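Local coordinates for TCR beta chain (Gallus gallus, PDB 6LIR), which pairs with the alpha chain to form the chicken T-cell receptor, which is expected to recognise antigen on MHC molecules, at residues 6-11 with 204-209; 117-122 with 212-217. All coordinates share one frame; numbering follows the deposited sequence.

Contact 1: 6-11 with 204-209; sequences SILVLK and NFFKNG
F206 slides its ring beneath the backbone of L8 and V9, and this one aromatic side chain carries most of the contact. With CG anti to the backbone N (chi1 -175°), the ring reaches across to strand 7-11 and presents one face to its main chain: L8 CA lies over the ring centre, and V9 N sits 3.5 Å above the plane, offset toward the rim. Around this face the packing is tight. V9 CB meets F206 CD1 at 3.6 Å, while I7 CG2 comes to 3.7 Å from F206 CB. L8 sets out away from the partner strand, yet its CD1 bends back to within 3.8 Å of F206 CZ, the two side chains running alongside each other. Two carbonyls come close as well, I7 O obliquely at 3.5 Å from F206 CD2 and V9 O at 3.5 Å from F206 CE1; the grip is nevertheless one of shape, since the two segments share no hydrogen bond. Strand 7-11 instead bonds to the neighbouring strand 100-110 through its backbone.

The packing thins toward both ends. At one, I7 CD1 only brushes N204 O, and the N204 carboxamide turns off to S213. At the other, the solvent-exposed turn N208-G209 and the side chain of K11 add almost nothing to the buried area.

The strands run at 27° to each other, with axes 6.6 Å apart at closest approach, but they belong to different domains. What they illustrate is a side-chain seam at the elbow between the immunoglobulin variable and constant domains of a receptor chain, where the end of the constant-domain F strand packs against the variable domain's edge strand.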
ATOM      1  N   SER B   6      13.481  -4.976   0.641  1.00 41.38           N
ATOM      2  CA  SER B   6      12.404  -3.990   0.636  1.00 49.05           C
ATOM      3  C   SER B   6      12.489  -3.073  -0.583  1.00 47.14           C
ATOM      4  O   SER B   6      11.523  -2.942  -1.344  1.00 45.43           O
ATOM      5  CB  SER B   6      12.432  -3.177   1.933  1.00 52.78           C
ATOM      6  OG  SER B   6      13.153  -1.970   1.764  1.00 62.12           O
ATOM      7  N   ILE B   7      13.626  -2.403  -0.768  1.00 49.19           N
ATOM      8  CA  ILE B   7      13.778  -1.378  -1.796  1.00 47.26           C
ATOM      9  C   ILE B   7      15.140  -1.535  -2.456  1.00 50.67           C
ATOM     10  O   ILE B   7      16.147  -1.782  -1.781  1.00 46.04           O
ATOM     11  CB  ILE B   7      13.646   0.045  -1.210  1.00 50.63           C
ATOM     12  CG1 ILE B   7      12.261   0.272  -0.602  1.00 48.81           C
ATOM     13  CG2 ILE B   7      13.940   1.097  -2.275  1.00 46.96           C
ATOM     14  CD1 ILE B   7      12.082   1.657  -0.023  1.00 50.45           C
ATOM     15  N   LEU B   8      15.172  -1.382  -3.780  1.00 52.27           N
ATOM     16  CA  LEU B   8      16.416  -1.386  -4.535  1.00 50.93           C
ATOM     17  C   LEU B   8      16.339  -0.339  -5.636  1.00 50.81           C
ATOM     18  O   LEU B   8      15.318  -0.221  -6.320  1.00 51.14           O
ATOM     19  CB  LEU B   8      16.691  -2.766  -5.140  1.00 50.20           C
ATOM     20  CG  LEU B   8      18.070  -2.992  -5.764  1.00 56.00           C
ATOM     21  CD1 LEU B   8      19.158  -2.971  -4.702  1.00 51.85           C
ATOM     22  CD2 LEU B   8      18.089  -4.305  -6.522  1.00 56.41           C
ATOM     23  N   VAL B   9      17.423   0.413  -5.809  1.00 41.05           N
ATOM     24  CA  VAL B   9      17.531   1.410  -6.867  1.00 45.58           C
ATOM     25  C   VAL B   9      18.783   1.113  -7.678  1.00 49.87           C
ATOM     26  O   VAL B   9      19.878   0.995  -7.116  1.00 50.70           O
ATOM     27  CB  VAL B   9      17.582   2.845  -6.314  1.00 44.11           C
ATOM     28  CG1 VAL B   9      17.620   3.840  -7.462  1.00 47.59           C
ATOM     29  CG2 VAL B   9      16.391   3.109  -5.406  1.00 42.85           C
ATOM     30  N   LEU B  10      18.626   1.005  -8.994  1.00 50.05           N
ATOM     31  CA  LEU B  10      19.728   0.667  -9.878  1.00 57.24           C
ATOM     32  C   LEU B  10      19.946   1.771 -10.902  1.00 59.42           C
ATOM     33  O   LEU B  10      19.053   2.571 -11.192  1.00 59.38           O
ATOM     34  CB  LEU B  10      19.470  -0.652 -10.615  1.00 61.15           C
ATOM     35  CG  LEU B  10      19.279  -1.910  -9.777  1.00 57.38           C
ATOM     36  CD1 LEU B  10      19.031  -3.086 -10.695  1.00 51.68           C
ATOM     37  CD2 LEU B  10      20.494  -2.147  -8.893  1.00 53.96           C
ATOM     38  N   LYS B  11      21.152   1.790 -11.454  1.00 58.81           N
ATOM     39  CA  LYS B  11      21.501   2.643 -12.578  1.00 61.48           C
ATOM     40  C   LYS B  11      21.393   1.853 -13.876  1.00 61.28           C
ATOM     41  O   LYS B  11      21.373   0.620 -13.881  1.00 56.78           O
ATOM     42  CB  LYS B  11      22.916   3.217 -12.428  1.00 65.02           C
ATOM     43  CG  LYS B  11      23.036   4.402 -11.470  1.00 66.25           C
ATOM     44  CD  LYS B  11      24.062   4.122 -10.380  1.00 70.80           C
ATOM     45  CE  LYS B  11      23.476   3.192  -9.348  1.00 69.64           C
ATOM     46  NZ  LYS B  11      24.358   2.854  -8.182  1.00 69.93           N
ATOM     47  N   ASN B 204      12.151   5.226   5.338  1.00 38.00           N
ATOM     48  CA  ASN B 204      13.104   4.237   4.857  1.00 42.59           C
ATOM     49  C   ASN B 204      13.244   4.394   3.351  1.00 44.35           C
ATOM     50  O   ASN B 204      12.239   4.488   2.638  1.00 42.95           O
ATOM     51  CB  ASN B 204      12.656   2.820   5.224  1.00 40.60           C
ATOM     52  CG  ASN B 204      12.482   2.636   6.722  1.00 39.15           C
ATOM     53  OD1 ASN B 204      13.434   2.772   7.489  1.00 40.38           O
ATOM     54  ND2 ASN B 204      11.259   2.340   7.147  1.00 44.23           N
ATOM     55  N   PHE B 205      14.481   4.419   2.872  1.00 38.79           N
ATOM     56  CA  PHE B 205      14.749   4.640   1.459  1.00 37.91           C
ATOM     57  C   PHE B 205      16.050   3.930   1.105  1.00 39.87           C
ATOM     58  O   PHE B 205      16.632   3.218   1.929  1.00 42.21           O
ATOM     59  CB  PHE B 205      14.782   6.142   1.138  1.00 37.23           C
ATOM     60  CG  PHE B 205      15.760   6.925   1.969  1.00 38.46           C
ATOM     61  CD1 PHE B 205      15.397   7.420   3.212  1.00 38.39           C
ATOM     62  CD2 PHE B 205      17.037   7.182   1.499  1.00 42.33           C
ATOM     63  CE1 PHE B 205      16.296   8.145   3.976  1.00 36.82           C
ATOM     64  CE2 PHE B 205      17.939   7.907   2.259  1.00 44.35           C
ATOM     65  CZ  PHE B 205      17.566   8.390   3.498  1.00 42.90           C
ATOM     66  N   PHE B 206      16.504   4.119  -0.130  1.00 38.87           N
ATOM     67  CA  PHE B 206      17.701   3.457  -0.626  1.00 42.83           C
ATOM     68  C   PHE B 206      18.621   4.504  -1.230  1.00 47.00           C
ATOM     69  O   PHE B 206      18.201   5.278  -2.095  1.00 44.46           O
ATOM     70  CB  PHE B 206      17.337   2.395  -1.669  1.00 44.39           C
ATOM     71  CG  PHE B 206      18.502   1.580  -2.146  1.00 43.20           C
ATOM     72  CD1 PHE B 206      19.254   1.993  -3.234  1.00 47.68           C
ATOM     73  CD2 PHE B 206      18.832   0.390  -1.520  1.00 43.72           C
ATOM     74  CE1 PHE B 206      20.322   1.238  -3.683  1.00 49.98           C
ATOM     75  CE2 PHE B 206      19.898  -0.369  -1.965  1.00 48.06           C
ATOM     76  CZ  PHE B 206      20.641   0.055  -3.049  1.00 45.87           C
ATOM     77  N   LYS B 207      19.872   4.525  -0.771  1.00 50.95           N
ATOM     78  CA  LYS B 207      20.847   5.493  -1.250  1.00 52.64           C
ATOM     79  C   LYS B 207      22.239   4.890  -1.143  1.00 56.82           C
ATOM     80  O   LYS B 207      22.540   4.180  -0.180  1.00 54.68           O
ATOM     81  CB  LYS B 207      20.758   6.796  -0.445  1.00 56.93           C
ATOM     82  CG  LYS B 207      21.636   7.931  -0.946  1.00 59.69           C
ATOM     83  CD  LYS B 207      21.736   9.027   0.107  1.00 62.64           C
ATOM     84  CE  LYS B 207      22.294  10.318  -0.467  1.00 66.22           C
ATOM     85  NZ  LYS B 207      22.245  11.426   0.529  1.00 67.44           N
ATOM     86  N   ASN B 208      23.082   5.193  -2.129  1.00 57.05           N
ATOM     87  CA  ASN B 208      24.481   4.762  -2.150  1.00 56.13           C
ATOM     88  C   ASN B 208      24.601   3.253  -1.952  1.00 56.68           C
ATOM     89  O   ASN B 208      25.359   2.767  -1.110  1.00 55.75           O
ATOM     90  CB  ASN B 208      25.299   5.518  -1.101  1.00 55.74           C
ATOM     91  CG  ASN B 208      25.561   6.957  -1.495  1.00 62.76           C
ATOM     92  OD1 ASN B 208      25.878   7.249  -2.649  1.00 68.94           O
ATOM     93  ND2 ASN B 208      25.424   7.868  -0.537  1.00 61.44           N
ATOM     94  N   GLY B 209      23.839   2.503  -2.744  1.00 49.30           N
ATOM     95  CA  GLY B 209      23.966   1.062  -2.706  1.00 48.75           C
ATOM     96  C   GLY B 209      23.442   0.386  -1.461  1.00 48.74           C
ATOM     97  O   GLY B 209      23.666  -0.816  -1.292  1.00 50.40           O
TER

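Contact 2: 117-122 with 212-217; sequences IEPDVV and QSIQKI
Apolar packing between two facing sheets is what joins P119 and V121 to I214 and K216, at the edge of the constant domain where strands 120-124 and 210-219 border different layers of the sandwich. The strands run nearly parallel, at 21°, with axes 7.3 Å apart, a spacing filled by side chains. I214 uses both its branches: the CG2 methyl lies 4.0 Å from V121 CG2, and the CD1 tip reaches forward to P119, 4.1 Å from its ring CG and 3.4 Å from its carbonyl O. V121 is buried, its other branch, CG1, resting 4.0 Å from K216 CB. The K216 chain then bends at chi2 (64°), which lays its methylenes across the V121 carbonyl, CD 3.5 Å from V121 O. Its NZ has a weak, long ion pair with D124 of the TCR alpha chain, so this edge also approaches the partner subunit. With an alanine in place of K216, V121 O would probably lose its aliphatic cover and D124 of the alpha chain its distant positive charge. Such interdigitation of the A and G strands closes one edge of the immunoglobulin C1-set beta sandwich.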
ATOM      1  N   ILE B 117      18.210  11.381  -4.134  1.00 55.31           N
ATOM      2  CA  ILE B 117      18.162  12.460  -3.156  1.00 52.16           C
ATOM      3  C   ILE B 117      17.393  11.963  -1.941  1.00 47.55           C
ATOM      4  O   ILE B 117      16.250  11.507  -2.063  1.00 48.91           O
ATOM      5  CB  ILE B 117      17.521  13.727  -3.741  1.00 54.00           C
ATOM      6  CG1 ILE B 117      18.203  14.103  -5.060  1.00 57.44           C
ATOM      7  CG2 ILE B 117      17.617  14.869  -2.748  1.00 52.15           C
ATOM      8  CD1 ILE B 117      17.313  14.869  -6.010  1.00 57.05           C
ATOM      9  N   GLU B 118      18.024  12.051  -0.773  1.00 50.87           N
ATOM     10  CA  GLU B 118      17.362  11.698   0.470  1.00 51.08           C
ATOM     11  C   GLU B 118      16.212  12.664   0.750  1.00 56.16           C
ATOM     12  O   GLU B 118      16.245  13.823   0.325  1.00 55.20           O
ATOM     13  CB  GLU B 118      18.348  11.708   1.636  1.00 55.72           C
ATOM     14  CG  GLU B 118      19.022  13.046   1.896  1.00 60.69           C
ATOM     15  CD  GLU B 118      20.049  12.968   3.013  1.00 66.74           C
ATOM     16  OE1 GLU B 118      19.806  13.551   4.095  1.00 63.81           O
ATOM     17  OE2 GLU B 118      21.098  12.318   2.809  1.00 69.13           O
ATOM     18  N   PRO B 119      15.179  12.210   1.447  1.00 50.41           N
ATOM     19  CA  PRO B 119      14.064  13.096   1.781  1.00 47.90           C
ATOM     20  C   PRO B 119      14.407  14.035   2.926  1.00 49.73           C
ATOM     21  O   PRO B 119      15.279  13.770   3.753  1.00 48.08           O
ATOM     22  CB  PRO B 119      12.964  12.120   2.203  1.00 45.06           C
ATOM     23  CG  PRO B 119      13.735  11.006   2.839  1.00 44.85           C
ATOM     24  CD  PRO B 119      14.963  10.847   1.970  1.00 44.75           C
ATOM     25  N   ASP B 120      13.677  15.144   2.968  1.00 52.35           N
ATOM     26  CA  ASP B 120      13.581  15.937   4.180  1.00 49.82           C
ATOM     27  C   ASP B 120      12.356  15.448   4.932  1.00 49.46           C
ATOM     28  O   ASP B 120      11.313  15.184   4.328  1.00 49.78           O
ATOM     29  CB  ASP B 120      13.446  17.429   3.866  1.00 58.28           C
ATOM     30  CG  ASP B 120      14.687  18.008   3.221  1.00 66.53           C
ATOM     31  OD1 ASP B 120      15.698  18.196   3.932  1.00 71.29           O
ATOM     32  OD2 ASP B 120      14.649  18.283   2.002  1.00 67.59           O
ATOM     33  N   VAL B 121      12.478  15.328   6.250  1.00 39.76           N
ATOM     34  CA  VAL B 121      11.432  14.716   7.059  1.00 42.38           C
ATOM     35  C   VAL B 121      11.140  15.642   8.226  1.00 44.84           C
ATOM     36  O   VAL B 121      12.036  15.941   9.025  1.00 43.45           O
ATOM     37  CB  VAL B 121      11.832  13.322   7.570  1.00 37.84           C
ATOM     38  CG1 VAL B 121      10.667  12.682   8.315  1.00 35.79           C
ATOM     39  CG2 VAL B 121      12.291  12.429   6.420  1.00 39.66           C
ATOM     40  N   VAL B 122       9.893  16.095   8.324  1.00 43.34           N
ATOM     41  CA  VAL B 122       9.439  16.915   9.436  1.00 48.22           C
ATOM     42  C   VAL B 122       8.137  16.333   9.964  1.00 39.58           C
ATOM     43  O   VAL B 122       7.360  15.724   9.220  1.00 42.83           O
ATOM     44  CB  VAL B 122       9.248  18.394   9.025  1.00 47.74           C
ATOM     45  CG1 VAL B 122      10.543  18.963   8.465  1.00 49.96           C
ATOM     46  CG2 VAL B 122       8.124  18.530   8.007  1.00 48.57           C
ATOM     47  N   GLN B 212      18.749   3.014   3.866  1.00 44.02           N
ATOM     48  CA  GLN B 212      18.965   4.035   4.879  1.00 44.80           C
ATOM     49  C   GLN B 212      17.635   4.442   5.489  1.00 44.11           C
ATOM     50  O   GLN B 212      16.566   4.208   4.919  1.00 45.29           O
ATOM     51  CB  GLN B 212      19.644   5.288   4.305  1.00 46.57           C
ATOM     52  CG  GLN B 212      20.990   5.053   3.659  1.00 50.28           C
ATOM     53  CD  GLN B 212      21.716   6.348   3.336  1.00 54.48           C
ATOM     54  OE1 GLN B 212      21.490   7.382   3.971  1.00 48.06           O
ATOM     55  NE2 GLN B 212      22.597   6.296   2.342  1.00 56.64           N
ATOM     56  N   SER B 213      17.716   5.090   6.651  1.00 42.20           N
ATOM     57  CA  SER B 213      16.538   5.568   7.351  1.00 45.40           C
ATOM     58  C   SER B 213      16.814   6.952   7.916  1.00 49.40           C
ATOM     59  O   SER B 213      17.945   7.276   8.285  1.00 44.77           O
ATOM     60  CB  SER B 213      16.136   4.640   8.507  1.00 45.02           C
ATOM     61  OG  SER B 213      15.804   3.346   8.048  1.00 53.15           O
ATOM     62  N   ILE B 214      15.764   7.758   7.987  1.00 39.52           N
ATOM     63  CA  ILE B 214      15.775   9.000   8.743  1.00 38.42           C
ATOM     64  C   ILE B 214      14.665   8.903   9.775  1.00 42.62           C
ATOM     65  O   ILE B 214      13.545   8.489   9.452  1.00 40.32           O
ATOM     66  CB  ILE B 214      15.595  10.229   7.835  1.00 44.30           C
ATOM     67  CG1 ILE B 214      16.752  10.310   6.833  1.00 45.87           C
ATOM     68  CG2 ILE B 214      15.516  11.501   8.663  1.00 40.21           C
ATOM     69  CD1 ILE B 214      16.599  11.407   5.805  1.00 45.60           C
ATOM     70  N   GLN B 215      14.967   9.290  11.007  1.00 47.74           N
ATOM     71  CA  GLN B 215      14.015   9.174  12.099  1.00 46.52           C
ATOM     72  C   GLN B 215      13.722  10.563  12.644  1.00 49.57           C
ATOM     73  O   GLN B 215      14.644  11.338  12.918  1.00 51.19           O
ATOM     74  CB  GLN B 215      14.558   8.263  13.206  1.00 52.99           C
ATOM     75  CG  GLN B 215      14.923   6.851  12.736  1.00 53.17           C
ATOM     76  CD  GLN B 215      16.365   6.733  12.260  1.00 56.00           C
ATOM     77  OE1 GLN B 215      16.666   5.973  11.337  1.00 50.48           O
ATOM     78  NE2 GLN B 215      17.263   7.482  12.891  1.00 48.84           N
ATOM     79  N   LYS B 216      12.440  10.873  12.787  1.00 40.70           N
ATOM     80  CA  LYS B 216      11.992  12.133  13.352  1.00 49.81           C
ATOM     81  C   LYS B 216      11.102  11.835  14.546  1.00 41.18           C
ATOM     82  O   LYS B 216      10.292  10.906  14.508  1.00 45.99           O
ATOM     83  CB  LYS B 216      11.234  12.964  12.314  1.00 46.65           C
ATOM     84  CG  LYS B 216      11.452  14.454  12.448  1.00 55.75           C
ATOM     85  CD  LYS B 216      12.903  14.830  12.194  1.00 55.12           C
ATOM     86  CE  LYS B 216      13.189  16.209  12.761  1.00 59.85           C
ATOM     87  NZ  LYS B 216      14.435  16.823  12.232  1.00 66.49           N
ATOM     88  N   ILE B 217      11.237  12.632  15.599  1.00 46.21           N
ATOM     89  CA  ILE B 217      10.514  12.386  16.838  1.00 49.20           C
ATOM     90  C   ILE B 217       9.766  13.648  17.230  1.00 48.78           C
ATOM     91  O   ILE B 217      10.260  14.763  17.034  1.00 50.27           O
ATOM     92  CB  ILE B 217      11.464  11.966  17.980  1.00 52.51           C
ATOM     93  CG1 ILE B 217      12.486  10.934  17.494  1.00 51.48           C
ATOM     94  CG2 ILE B 217      10.675  11.446  19.174  1.00 52.12           C
ATOM     95  CD1 ILE B 217      11.984   9.524  17.510  1.00 53.77           C
TER

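Overall arrangement
From the N terminus, the chain lays down strand 7-11, completes the variable domain, and passes through 117-122 into the constant domain. Only much later does 204-209 return to the first strand, so contact 1 closes a loop of 192 residues; 212-217 follows two residues later, on the next strand, and closes contact 2 over 89. The segments alternate, and the two loops therefore cross. Contact 1 joins domain to domain, contact 2 sheet to sheet within one domain, with centres about 14 Å apart. Their meeting point is the neighbouring pair of strands 198-207 and 210-219: F205 packs against both P119 and I214, and K207 NZ forms a salt bridge with E118 OE2 at 2.7 Å.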